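Side-chain contacts in Vlm2 (Streptomyces tsusimaensis, PDB 6ECB), which takes part in non-ribosomal synthesis of the depsipeptide valinomycin and is represented here by its thioesterase domain, a hydrolase that handles acyl-enzyme intermediates: residues V70-L75 with E87-F92; V82-S85 with Q91-S94; V105-H110 with Y119-L124; H115-L120 with K132-L137; A26-L31 with G40-P45. One frame throughout, in Å; residues are numbered along the deposited sequence. Where two conformers were deposited one is given.

Contact 1 of 5, residues V70-L75 with E87-F92; sequences VEAPGL and EEMVQF
Met-89 and Phe-92, one helical turn apart on helix 86-97, face Ala-72 and Pro-73 at the point where strand 67-71 runs out into a loop. The methionine reaches its partner by a bent path. Its CB leaves the helix on the flank of Pro-84. CG, anti to the backbone N (chi1 -173°), runs past Ile-116 of helix 112-126. The bend at chi2 (59°) then swings SD round beside the Pro-84 ring, and CE ends the chain against the backbone corner of Ala-72, 3.7 Å from Ala-72 CB and 4.1 Å from Ala-72 CA. The same methyl also rests on Pro-45, and Gln-219 of helix 206-220 touches the side chain as well.

Phe-92 makes a different sort of contact. One methylene, Pro-73 CG, stands over the middle of the ring, 3.7 Å from the centroid of Phe-92 and only 7° off the ring normal, a well-centred CH-pi interaction. Pro-73 CD hangs over the rim nearer the ring's root, 4.1 Å from Phe-92 CD2. Pro-73 and Gly-74 occupy the two central positions of a type II beta turn from Ala-72 to Leu-75. No hydrogen bond links the two segments. This is how a strand of the central sheet, through the loop at its C-terminal end, leans on the next helix in an alpha/beta-hydrolase fold.

Contact 2 of 5, residues V82-S85 with Q91-S94; sequences VYPS and QFCS
The carbonyl O of Pro-84, the residue whose ring meets Phe-92, accepts two hydrogen bonds, from Tyr-222 OH and His-218 NE2. Directly after it, Ser-85 begins helix 86-97 with a capping box: Ser-85 OG caps Glu-88 N, and Glu-88 OE1 in return accepts from Ser-85 N. Both polar ends of the Pro-84–Ser-85 peptide, its O and its N-H, are thus hydrogen-bonded, whereas the contact across to the helix is wholly apolar.

Phe-92 offers its outer edge. Pro-84 CB approaches near the ring plane and comes within 3.9 Å of Phe-92 CE2, and Val-82 CG1 reaches the same carbon more obliquely and loosely, at 4.3 Å. With CG anti to its carbonyl carbon (chi1 -77°), the ring leans off the helix into the loop. In Val-82 it is CG1 that lies anti to the backbone N (chi1 180°), and this is the branch that touches the ring.

The loop bridges strand 67-71 and helix 86-97, folding back on the helix it introduces. Helix 206-220 also borders the loop: Leu-215 packs on Pro-84 and His-218 supplies one of the carbonyl's donors.

Contact 3 of 5, residues V105-H110 with Y119-L124; sequences VYIGGH and YLATML
Ile-107 is the one residue of strand 105-110 that touches segment 119-124, meeting Leu-120, Ala-121 and Leu-124 of helix 112-126. The two elements open the beta-alpha-beta unit completed by strand 134-137, in the core of an alpha/beta-hydrolase fold. Between them the chain makes a sharp turn with a GxSxG pattern, consistent with a nucleophile elbow. The strand and helix segments run nearly antiparallel (153°), their axes 9.0 Å apart.

The contact across is purely apolar. The isoleucine forks over the helix: CG2, anti to the backbone N, faces both methyls of Leu-120, at 4.1 Å from Leu-120 CD1 and from Leu-120 CD2, while the other branch turns back (chi2 -55°) to bring CD1 3.9 Å from Leu-124 CD1. Ala-121 CB makes a looser contact, 4.4 Å from Ile-107 CG1.

No hydrogen bond crosses the contact; in the sheet, Ile-107 pairs through its backbone with Gly-133 and Ile-135. On the helix, Tyr-119 O accepts twice, from Met-123 N and from the hydroxyl of Thr-122. Both donors approach from one face of the carbonyl plane, and Thr-122 OG1, tilted 22° from that plane, lies 2.8 Å from Tyr-119 O.

Contact 4 of 5, residues H115-L120 with K132-L137; sequences HIAFYL and KGLIIL
Leu-134 spreads its two methyls over adjacent residues of helix 112-126, CD1 against Ala-117 and CD2 against Phe-118. Its conformation makes this possible. CG lies anti to the backbone N (chi1 172°), carrying the isobutyl group out from the strand toward the helix, and chi2 of 71° turns the fork so that one methyl faces Ala-117 and the other Phe-118. At Ala-117, whose side chain is a single methyl, Leu-134 CD1 lies against both CB and the main-chain carbonyl carbon, 3.7 Å from Ala-117 CB and equally near Ala-117 C. CD2 settles where the side chain of Phe-118 leaves the backbone, 3.9 Å from Phe-118 CA and 4.0 Å from Phe-118 CB.

Phe-118 also extends its ring anti to its backbone N (chi1 179°), and the phenyl is turned so that the side chain crosses that of Leu-134 at about a right angle. Within the ring, one ortho carbon does most of the touching: Phe-118 CD2 lies 3.7 Å from Leu-134 CD2, approached from an oblique direction. Beyond the leucine, Phe-118 leans on Pro-229 and Leu-233 in the loops.

The contact closes the beta-alpha-beta crossover: helix 112-126 lies against strand 134-137 through Leu-134 and against strand 105-110 through Ala-117, which also touches Ile-107. On its far flank the helix meets helix 86-97, and strand 134-137 pairs onward with strand 237-241.

Contact 5 of 5, residues A26-L31 with G40-P45; sequences AKLVRL and GIVFAP
Leu-28 of strand 27-30 and Leu-31 just beyond it reach over to Val-42 and Phe-43 of strand 40-44, although the two strands are not neighbours: in the mixed sheet of this alpha/beta-hydrolase fold, strand 67-71 lies between, antiparallel to the edge strand 27-30 and parallel to strand 40-44. The contact is therefore made by side chains reaching across the middle strand, without any hydrogen bond from one segment to the other.

Strand 40-44 begins at Gly-40, which pairs through its backbone with Tyr-106 of the next strand. Ile-41 follows and serves its own strand, setting CG2 over the centre of one face of the Phe-43 ring, 3.7 Å above the plane. Val-42 points to the sheet face where helix 86-97 packs. Its CG1, anti to the backbone N (chi1 179°), lies 4.2 Å from Leu-28 CD1, and the two side chains cross at about a right angle. Leu-28 brings CD1 there by a bend at chi2 (59°). Val-70 of the middle strand and Ala-97 of the helix also touch Val-42, and Val-100 packs on both Val-42 and Leu-28.

Phe-43 turns to the opposite face of the sheet, the side of helix 55-60, where its ring stacks with Tyr-54 and touches Leu-57. Ala-44 gives its carbonyl O to Tyr-54 OH. On the Phe-43 side the reach across is longer: Leu-31 CD1 stops 4.4 Å from Phe-43 CD2, oblique to the ring.

How the contacts relate
Contacts 3 and 4 are the two halves of one crossover: both use helix 112-126, one binding it to strand 105-110 and the other to strand 134-137, all through buried aliphatic or aromatic groups. Contacts 1 and 2 share Phe-92 on helix 86-97; contact 1 is buried, whereas contact 2 is partly so, and there the ring presents an edge. Contact 5, also partly buried, joins two strands of the sheet across a third, where the other contacts set a helix against a strand or loop, yet its strands pair directly with those of contacts 1 and 3. Val-90 against Leu-120 joins the two helices. None has a hydrogen bond across; polar groups serve helix caps, loops and the sheet.

Contact 1 of 5, residues V70-L75 with E87-F92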
# COMPACT_ATOMS: atom_id res chain seq x y z
N VAL A 70 1.53 -3.91 7.18
CA VAL A 70 0.94 -3.35 8.39
C VAL A 70 -0.53 -3.07 8.12
O VAL A 70 -0.87 -2.35 7.19
CB VAL A 70 1.66 -2.08 8.83
CG1 VAL A 70 0.99 -1.54 10.08
CG2 VAL A 70 3.11 -2.37 9.09
N GLU A 71 -1.37 -3.63 8.96
CA GLU A 71 -2.80 -3.40 8.93
C GLU A 71 -3.14 -2.30 9.93
O GLU A 71 -2.67 -2.32 11.07
CB GLU A 71 -3.50 -4.70 9.31
CG GLU A 71 -4.94 -4.66 9.20
CD GLU A 71 -5.47 -5.38 7.97
OE1 GLU A 71 -4.83 -5.40 6.88
OE2 GLU A 71 -6.55 -5.90 8.13
N ALA A 72 -3.96 -1.35 9.50
CA ALA A 72 -4.33 -0.25 10.38
C ALA A 72 -5.05 -0.76 11.62
O ALA A 72 -5.75 -1.78 11.58
CB ALA A 72 -5.22 0.74 9.64
N PRO A 73 -4.98 -0.03 12.74
CA PRO A 73 -5.82 -0.39 13.88
C PRO A 73 -7.29 -0.24 13.53
O PRO A 73 -7.66 0.57 12.69
CB PRO A 73 -5.41 0.62 14.96
CG PRO A 73 -4.80 1.72 14.27
CD PRO A 73 -4.20 1.19 12.99
N GLY A 74 -8.12 -1.07 14.17
CA GLY A 74 -9.55 -0.92 14.19
C GLY A 74 -10.30 -1.64 13.09
O GLY A 74 -11.52 -1.49 12.99
N LEU A 75 -9.59 -2.39 12.24
CA LEU A 75 -10.24 -3.17 11.20
C LEU A 75 -10.72 -4.54 11.68
O LEU A 75 -11.54 -5.16 11.00
CB LEU A 75 -9.29 -3.33 10.00
CG LEU A 75 -8.89 -2.05 9.24
CD1 LEU A 75 -7.98 -2.37 8.07
CD2 LEU A 75 -10.08 -1.23 8.74
N GLU A 87 -0.27 11.72 10.67
CA GLU A 87 0.85 11.57 11.61
C GLU A 87 0.63 10.40 12.57
O GLU A 87 1.55 9.61 12.82
CB GLU A 87 1.07 12.88 12.39
N GLU A 88 -0.60 10.26 13.08
CA GLU A 88 -0.93 9.13 13.95
C GLU A 88 -0.77 7.80 13.21
O GLU A 88 -0.29 6.81 13.79
CB GLU A 88 -2.36 9.28 14.47
CG GLU A 88 -2.54 10.43 15.46
CD GLU A 88 -3.98 10.74 15.79
OE1 GLU A 88 -4.89 10.32 15.07
OE2 GLU A 88 -4.20 11.42 16.80
N MET A 89 -1.19 7.75 11.95
CA MET A 89 -1.04 6.53 11.16
C MET A 89 0.43 6.16 10.97
O MET A 89 0.81 4.99 11.11
CB MET A 89 -1.73 6.72 9.80
CG MET A 89 -1.78 5.45 8.96
SD MET A 89 -2.67 4.09 9.80
CE MET A 89 -2.35 2.83 8.57
N VAL A 90 1.27 7.16 10.70
CA VAL A 90 2.70 6.90 10.56
C VAL A 90 3.25 6.31 11.84
O VAL A 90 4.06 5.37 11.82
CB VAL A 90 3.44 8.19 10.17
CG1 VAL A 90 4.97 7.97 10.28
CG2 VAL A 90 3.07 8.63 8.76
N GLN A 91 2.83 6.87 12.97
CA GLN A 91 3.28 6.38 14.27
C GLN A 91 2.84 4.95 14.49
O GLN A 91 3.64 4.10 14.91
CB GLN A 91 2.76 7.31 15.37
CG GLN A 91 3.17 6.91 16.75
CD GLN A 91 4.66 7.12 16.97
OE1 GLN A 91 5.39 6.19 17.33
NE2 GLN A 91 5.11 8.34 16.75
N PHE A 92 1.55 4.64 14.22
CA PHE A 92 1.08 3.27 14.37
C PHE A 92 1.93 2.33 13.52
O PHE A 92 2.34 1.25 13.97
CB PHE A 92 -0.38 3.13 13.92
CG PHE A 92 -1.40 3.65 14.90
CD1 PHE A 92 -1.50 3.13 16.18
CD2 PHE A 92 -2.34 4.58 14.49
CE1 PHE A 92 -2.49 3.58 17.06
CE2 PHE A 92 -3.32 5.04 15.35
CZ PHE A 92 -3.40 4.54 16.64

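Contact 2 of 5, residues V82-S85 with Q91-S94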
# COMPACT_ATOMS: atom_id res chain seq x y z
N VAL A 82 -10.83 3.08 14.36
CA VAL A 82 -9.89 4.17 14.59
C VAL A 82 -9.71 4.92 13.29
O VAL A 82 -9.46 4.30 12.25
CB VAL A 82 -8.52 3.64 15.09
CG1 VAL A 82 -7.57 4.80 15.32
CG2 VAL A 82 -8.70 2.83 16.35
N TYR A 83 -9.80 6.25 13.35
CA TYR A 83 -9.61 7.14 12.21
C TYR A 83 -8.42 8.03 12.52
O TYR A 83 -8.56 9.15 13.03
CB TYR A 83 -10.88 7.95 11.94
CG TYR A 83 -12.08 7.07 11.74
CD1 TYR A 83 -12.19 6.29 10.60
CD2 TYR A 83 -13.07 6.97 12.69
CE1 TYR A 83 -13.27 5.47 10.40
CE2 TYR A 83 -14.17 6.16 12.50
CZ TYR A 83 -14.26 5.39 11.34
OH TYR A 83 -15.35 4.55 11.13
N PRO A 84 -7.22 7.55 12.26
CA PRO A 84 -6.03 8.31 12.64
C PRO A 84 -5.77 9.47 11.70
O PRO A 84 -6.09 9.42 10.50
CB PRO A 84 -4.89 7.29 12.53
CG PRO A 84 -5.39 6.22 11.69
CD PRO A 84 -6.89 6.26 11.65
N SER A 85 -5.15 10.50 12.25
CA SER A 85 -4.52 11.51 11.40
C SER A 85 -3.38 10.84 10.63
O SER A 85 -2.93 9.74 10.95
CB SER A 85 -3.99 12.66 12.24
OG SER A 85 -2.87 12.21 12.99
N GLN A 91 2.83 6.87 12.97
CA GLN A 91 3.28 6.38 14.27
C GLN A 91 2.84 4.95 14.49
O GLN A 91 3.64 4.10 14.91
CB GLN A 91 2.76 7.31 15.37
CG GLN A 91 3.17 6.91 16.75
CD GLN A 91 4.66 7.12 16.97
OE1 GLN A 91 5.39 6.19 17.33
NE2 GLN A 91 5.11 8.34 16.75
N PHE A 92 1.55 4.64 14.22
CA PHE A 92 1.08 3.27 14.37
C PHE A 92 1.93 2.33 13.52
O PHE A 92 2.34 1.25 13.97
CB PHE A 92 -0.38 3.13 13.92
CG PHE A 92 -1.40 3.65 14.90
CD1 PHE A 92 -1.50 3.13 16.18
CD2 PHE A 92 -2.34 4.58 14.49
CE1 PHE A 92 -2.49 3.58 17.06
CE2 PHE A 92 -3.32 5.04 15.35
CZ PHE A 92 -3.40 4.54 16.64
N CYS A 93 2.19 2.73 12.27
CA CYS A 93 2.87 1.85 11.33
C CYS A 93 4.35 1.70 11.67
O CYS A 93 4.92 0.61 11.53
CB CYS A 93 2.69 2.37 9.91
SG CYS A 93 1.02 2.20 9.29
N SER A 94 4.97 2.79 12.14
CA SER A 94 6.36 2.72 12.58
C SER A 94 6.51 1.77 13.75
O SER A 94 7.39 0.89 13.76
CB SER A 94 6.86 4.12 12.99
OG SER A 94 6.77 5.05 11.94

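Contact 3 of 5, residues V105-H110 with Y119-L124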
# COMPACT_ATOMS: atom_id res chain seq x y z
N VAL A 105 15.80 -5.27 5.49
CA VAL A 105 14.35 -5.15 5.38
C VAL A 105 14.01 -3.81 4.75
O VAL A 105 14.36 -2.76 5.30
CB VAL A 105 13.66 -5.27 6.75
CG1 VAL A 105 12.13 -5.19 6.58
CG2 VAL A 105 14.06 -6.56 7.42
N TYR A 106 13.31 -3.85 3.63
CA TYR A 106 12.78 -2.66 2.99
C TYR A 106 11.47 -2.24 3.63
O TYR A 106 10.71 -3.06 4.15
CB TYR A 106 12.49 -2.91 1.52
CG TYR A 106 13.67 -3.19 0.65
CD1 TYR A 106 14.35 -2.15 0.04
CD2 TYR A 106 14.08 -4.49 0.40
CE1 TYR A 106 15.44 -2.40 -0.81
CE2 TYR A 106 15.16 -4.77 -0.46
CZ TYR A 106 15.83 -3.70 -1.05
OH TYR A 106 16.88 -3.92 -1.90
N ILE A 107 11.17 -0.95 3.50
CA ILE A 107 9.82 -0.43 3.69
C ILE A 107 9.27 -0.12 2.31
O ILE A 107 9.97 0.45 1.48
CB ILE A 107 9.79 0.83 4.57
CG1 ILE A 107 10.64 0.69 5.85
CG2 ILE A 107 8.36 1.16 4.92
CD1 ILE A 107 10.33 -0.48 6.75
N GLY A 108 8.00 -0.48 2.06
CA GLY A 108 7.41 -0.21 0.76
C GLY A 108 5.97 0.26 0.87
O GLY A 108 5.32 0.11 1.91
N GLY A 109 5.49 0.83 -0.23
CA GLY A 109 4.08 1.21 -0.27
C GLY A 109 3.59 1.68 -1.62
O GLY A 109 4.36 2.24 -2.41
N HIS A 110 2.30 1.46 -1.86
CA HIS A 110 1.61 1.90 -3.06
C HIS A 110 0.62 2.99 -2.68
O HIS A 110 -0.01 2.93 -1.63
CB HIS A 110 0.86 0.71 -3.67
CG HIS A 110 0.09 1.01 -4.92
ND1 HIS A 110 -1.28 1.18 -4.91
CD2 HIS A 110 0.47 1.10 -6.22
CE1 HIS A 110 -1.71 1.38 -6.15
NE2 HIS A 110 -0.67 1.32 -6.96
N TYR A 119 7.46 8.30 5.42
CA TYR A 119 7.51 8.89 6.75
C TYR A 119 7.81 7.84 7.82
O TYR A 119 8.51 8.14 8.80
CB TYR A 119 6.19 9.59 7.05
CG TYR A 119 6.15 11.04 6.60
CD1 TYR A 119 5.76 11.38 5.32
CD2 TYR A 119 6.43 12.05 7.50
CE1 TYR A 119 5.71 12.69 4.92
CE2 TYR A 119 6.36 13.38 7.11
CZ TYR A 119 6.01 13.68 5.81
OH TYR A 119 5.94 15.02 5.42
N LEU A 120 7.30 6.62 7.63
CA LEU A 120 7.63 5.48 8.50
C LEU A 120 9.14 5.25 8.53
O LEU A 120 9.76 5.14 9.60
CB LEU A 120 6.91 4.23 7.94
CG LEU A 120 6.75 2.96 8.71
CD1 LEU A 120 5.77 2.11 7.91
CD2 LEU A 120 8.10 2.34 8.88
N ALA A 121 9.74 5.20 7.35
CA ALA A 121 11.19 5.05 7.27
C ALA A 121 11.92 6.17 7.99
O ALA A 121 12.91 5.92 8.70
CB ALA A 121 11.63 4.96 5.82
N THR A 122 11.46 7.43 7.84
CA THR A 122 12.16 8.51 8.52
C THR A 122 12.04 8.34 10.03
O THR A 122 13.01 8.58 10.76
CB THR A 122 11.68 9.91 8.11
OG1 THR A 122 10.41 10.20 8.70
CG2 THR A 122 11.57 10.06 6.63
N MET A 123 10.88 7.89 10.50
CA MET A 123 10.70 7.68 11.93
C MET A 123 11.59 6.55 12.46
O MET A 123 12.16 6.66 13.55
CB MET A 123 9.23 7.38 12.25
CG MET A 123 8.86 7.38 13.71
SD MET A 123 7.05 7.47 13.91
CE MET A 123 6.68 9.07 13.23
N LEU A 124 11.72 5.45 11.70
CA LEU A 124 12.62 4.38 12.13
C LEU A 124 14.05 4.89 12.22
O LEU A 124 14.76 4.60 13.18
CB LEU A 124 12.52 3.20 11.16
CG LEU A 124 11.18 2.46 11.21
CD1 LEU A 124 11.13 1.44 10.09
CD2 LEU A 124 10.94 1.79 12.56

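Contact 4 of 5, residues H115-L120 with K132-L137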
# COMPACT_ATOMS: atom_id res chain seq x y z
N HIS A 115 3.49 7.26 0.70
CA HIS A 115 3.79 8.38 1.58
C HIS A 115 3.95 7.94 3.01
O HIS A 115 4.82 8.43 3.72
CB HIS A 115 2.70 9.43 1.49
CG HIS A 115 2.51 9.92 0.11
ND1 HIS A 115 1.71 9.27 -0.79
CD2 HIS A 115 3.09 10.95 -0.56
CE1 HIS A 115 1.77 9.89 -1.95
NE2 HIS A 115 2.61 10.91 -1.84
N ILE A 116 3.07 7.03 3.47
CA ILE A 116 3.21 6.51 4.81
C ILE A 116 4.56 5.82 4.96
O ILE A 116 5.26 6.01 5.96
CB ILE A 116 2.06 5.55 5.15
CG1 ILE A 116 0.75 6.33 5.21
CG2 ILE A 116 2.33 4.89 6.50
CD1 ILE A 116 -0.48 5.44 5.33
N ALA A 117 4.95 5.03 3.97
CA ALA A 117 6.22 4.31 4.01
C ALA A 117 7.40 5.27 4.09
O ALA A 117 8.36 5.02 4.83
CB ALA A 117 6.33 3.42 2.78
N PHE A 118 7.36 6.36 3.33
CA PHE A 118 8.45 7.35 3.42
C PHE A 118 8.58 7.88 4.84
O PHE A 118 9.67 7.89 5.43
CB PHE A 118 8.20 8.51 2.43
CG PHE A 118 9.27 9.58 2.50
CD1 PHE A 118 9.21 10.59 3.44
CD2 PHE A 118 10.38 9.51 1.66
CE1 PHE A 118 10.23 11.55 3.52
CE2 PHE A 118 11.39 10.45 1.74
CZ PHE A 118 11.33 11.45 2.67
N TYR A 119 7.46 8.30 5.42
CA TYR A 119 7.51 8.89 6.75
C TYR A 119 7.81 7.84 7.82
O TYR A 119 8.51 8.14 8.80
CB TYR A 119 6.19 9.59 7.05
CG TYR A 119 6.15 11.04 6.60
CD1 TYR A 119 5.76 11.38 5.32
CD2 TYR A 119 6.43 12.05 7.50
CE1 TYR A 119 5.71 12.69 4.92
CE2 TYR A 119 6.36 13.38 7.11
CZ TYR A 119 6.01 13.68 5.81
OH TYR A 119 5.94 15.02 5.42
N LEU A 120 7.30 6.62 7.63
CA LEU A 120 7.63 5.48 8.50
C LEU A 120 9.14 5.25 8.53
O LEU A 120 9.76 5.14 9.60
CB LEU A 120 6.91 4.23 7.94
CG LEU A 120 6.75 2.96 8.71
CD1 LEU A 120 5.77 2.11 7.91
CD2 LEU A 120 8.10 2.34 8.88
N LYS A 132 16.75 -1.29 4.81
CA LYS A 132 17.60 -1.45 3.64
C LYS A 132 17.31 -0.39 2.57
O LYS A 132 18.23 0.02 1.86
CB LYS A 132 17.39 -2.84 3.06
CG LYS A 132 18.33 -3.21 1.93
CD LYS A 132 18.18 -4.68 1.62
CE LYS A 132 18.92 -5.05 0.37
NZ LYS A 132 20.34 -4.92 0.61
N GLY A 133 16.07 0.05 2.45
CA GLY A 133 15.69 0.98 1.40
C GLY A 133 14.20 1.22 1.47
O GLY A 133 13.47 0.59 2.25
N LEU A 134 13.76 2.16 0.65
CA LEU A 134 12.35 2.49 0.50
C LEU A 134 11.92 2.13 -0.92
O LEU A 134 12.55 2.55 -1.89
CB LEU A 134 12.11 3.97 0.76
CG LEU A 134 10.72 4.52 0.44
CD1 LEU A 134 9.72 3.99 1.46
CD2 LEU A 134 10.74 6.04 0.51
N ILE A 135 10.84 1.34 -1.02
CA ILE A 135 10.26 0.94 -2.29
C ILE A 135 8.96 1.71 -2.47
O ILE A 135 7.99 1.49 -1.72
CB ILE A 135 10.03 -0.57 -2.34
CG1 ILE A 135 11.38 -1.29 -2.27
CG2 ILE A 135 9.18 -0.98 -3.56
CD1 ILE A 135 11.28 -2.80 -2.12
N ILE A 136 8.91 2.58 -3.47
CA ILE A 136 7.72 3.35 -3.81
C ILE A 136 7.07 2.70 -5.03
O ILE A 136 7.70 2.55 -6.09
CB ILE A 136 8.04 4.82 -4.09
CG1 ILE A 136 8.54 5.52 -2.81
CG2 ILE A 136 6.80 5.52 -4.69
CD1 ILE A 136 7.55 5.57 -1.68
N LEU A 137 5.79 2.34 -4.90
CA LEU A 137 5.05 1.73 -5.99
C LEU A 137 4.12 2.78 -6.60
O LEU A 137 3.03 3.06 -6.08
CB LEU A 137 4.28 0.51 -5.50
CG LEU A 137 5.15 -0.62 -4.95
CD1 LEU A 137 4.23 -1.73 -4.45
CD2 LEU A 137 6.13 -1.15 -5.98

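Contact 5 of 5, residues A26-L31 with G40-P45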
# COMPACT_ATOMS: atom_id res chain seq x y z
N ALA A 26 -1.55 -0.95 15.36
CA ALA A 26 -1.52 -1.60 14.08
C ALA A 26 -1.00 -3.02 14.25
O ALA A 26 -0.43 -3.39 15.28
CB ALA A 26 -0.65 -0.83 13.10
N LYS A 27 -1.21 -3.83 13.21
CA LYS A 27 -1.01 -5.27 13.26
C LYS A 27 -0.07 -5.63 12.12
O LYS A 27 -0.33 -5.26 10.98
CB LYS A 27 -2.37 -5.97 13.10
CG LYS A 27 -2.37 -7.45 12.93
CD LYS A 27 -3.83 -7.96 12.85
CE LYS A 27 -3.92 -9.42 12.41
NZ LYS A 27 -5.31 -9.96 12.49
N LEU A 28 1.00 -6.35 12.43
CA LEU A 28 1.91 -6.83 11.40
C LEU A 28 1.39 -8.17 10.86
O LEU A 28 1.20 -9.11 11.64
CB LEU A 28 3.29 -6.98 12.01
CG LEU A 28 4.49 -7.01 11.10
CD1 LEU A 28 4.57 -5.74 10.27
CD2 LEU A 28 5.74 -7.18 11.94
N VAL A 29 1.14 -8.25 9.56
CA VAL A 29 0.57 -9.44 8.92
C VAL A 29 1.58 -10.03 7.95
O VAL A 29 2.09 -9.32 7.08
CB VAL A 29 -0.73 -9.10 8.18
CG1 VAL A 29 -1.27 -10.34 7.49
CG2 VAL A 29 -1.76 -8.54 9.14
N ARG A 30 1.86 -11.32 8.08
CA ARG A 30 2.74 -12.00 7.13
C ARG A 30 1.99 -12.29 5.84
O ARG A 30 0.92 -12.90 5.85
CB ARG A 30 3.25 -13.30 7.76
CG ARG A 30 4.25 -14.07 6.90
CD ARG A 30 5.57 -13.31 6.66
NE ARG A 30 6.49 -14.12 5.87
CZ ARG A 30 7.40 -14.94 6.40
NH1 ARG A 30 7.54 -15.02 7.73
NH2 ARG A 30 8.18 -15.67 5.61
N LEU A 31 2.57 -11.86 4.71
CA LEU A 31 1.91 -11.98 3.42
C LEU A 31 2.44 -13.10 2.56
O LEU A 31 1.83 -13.38 1.53
CB LEU A 31 2.03 -10.69 2.62
CG LEU A 31 1.48 -9.44 3.31
CD1 LEU A 31 1.65 -8.21 2.46
CD2 LEU A 31 0.01 -9.67 3.64
N GLY A 40 13.77 -8.71 3.38
CA GLY A 40 12.37 -8.55 3.72
C GLY A 40 11.77 -7.30 3.15
O GLY A 40 12.46 -6.40 2.67
N ILE A 41 10.43 -7.23 3.20
CA ILE A 41 9.71 -6.00 2.91
C ILE A 41 8.57 -5.88 3.90
O ILE A 41 7.84 -6.86 4.14
CB ILE A 41 9.09 -5.92 1.49
CG1 ILE A 41 10.09 -6.25 0.40
CG2 ILE A 41 8.49 -4.51 1.29
CD1 ILE A 41 9.36 -6.47 -0.98
N VAL A 42 8.39 -4.68 4.43
CA VAL A 42 7.21 -4.30 5.20
C VAL A 42 6.47 -3.25 4.37
O VAL A 42 6.99 -2.15 4.14
CB VAL A 42 7.55 -3.73 6.58
CG1 VAL A 42 6.26 -3.34 7.28
CG2 VAL A 42 8.35 -4.73 7.41
N PHE A 43 5.25 -3.60 3.96
CA PHE A 43 4.39 -2.69 3.22
C PHE A 43 3.46 -1.91 4.14
O PHE A 43 2.78 -2.49 4.97
CB PHE A 43 3.55 -3.46 2.21
CG PHE A 43 4.33 -3.97 1.01
CD1 PHE A 43 4.76 -3.09 0.05
CD2 PHE A 43 4.59 -5.32 0.86
CE1 PHE A 43 5.46 -3.55 -1.06
CE2 PHE A 43 5.27 -5.78 -0.25
CZ PHE A 43 5.69 -4.89 -1.21
N ALA A 44 3.40 -0.62 3.93
CA ALA A 44 2.45 0.28 4.57
C ALA A 44 1.17 0.34 3.75
O ALA A 44 1.22 0.34 2.51
CB ALA A 44 3.04 1.68 4.72
N PRO A 45 0.01 0.41 4.39
CA PRO A 45 -1.25 0.29 3.65
C PRO A 45 -1.66 1.59 2.97
O PRO A 45 -1.42 2.68 3.50
CB PRO A 45 -2.26 -0.09 4.75
CG PRO A 45 -1.74 0.59 5.96
CD PRO A 45 -0.22 0.48 5.85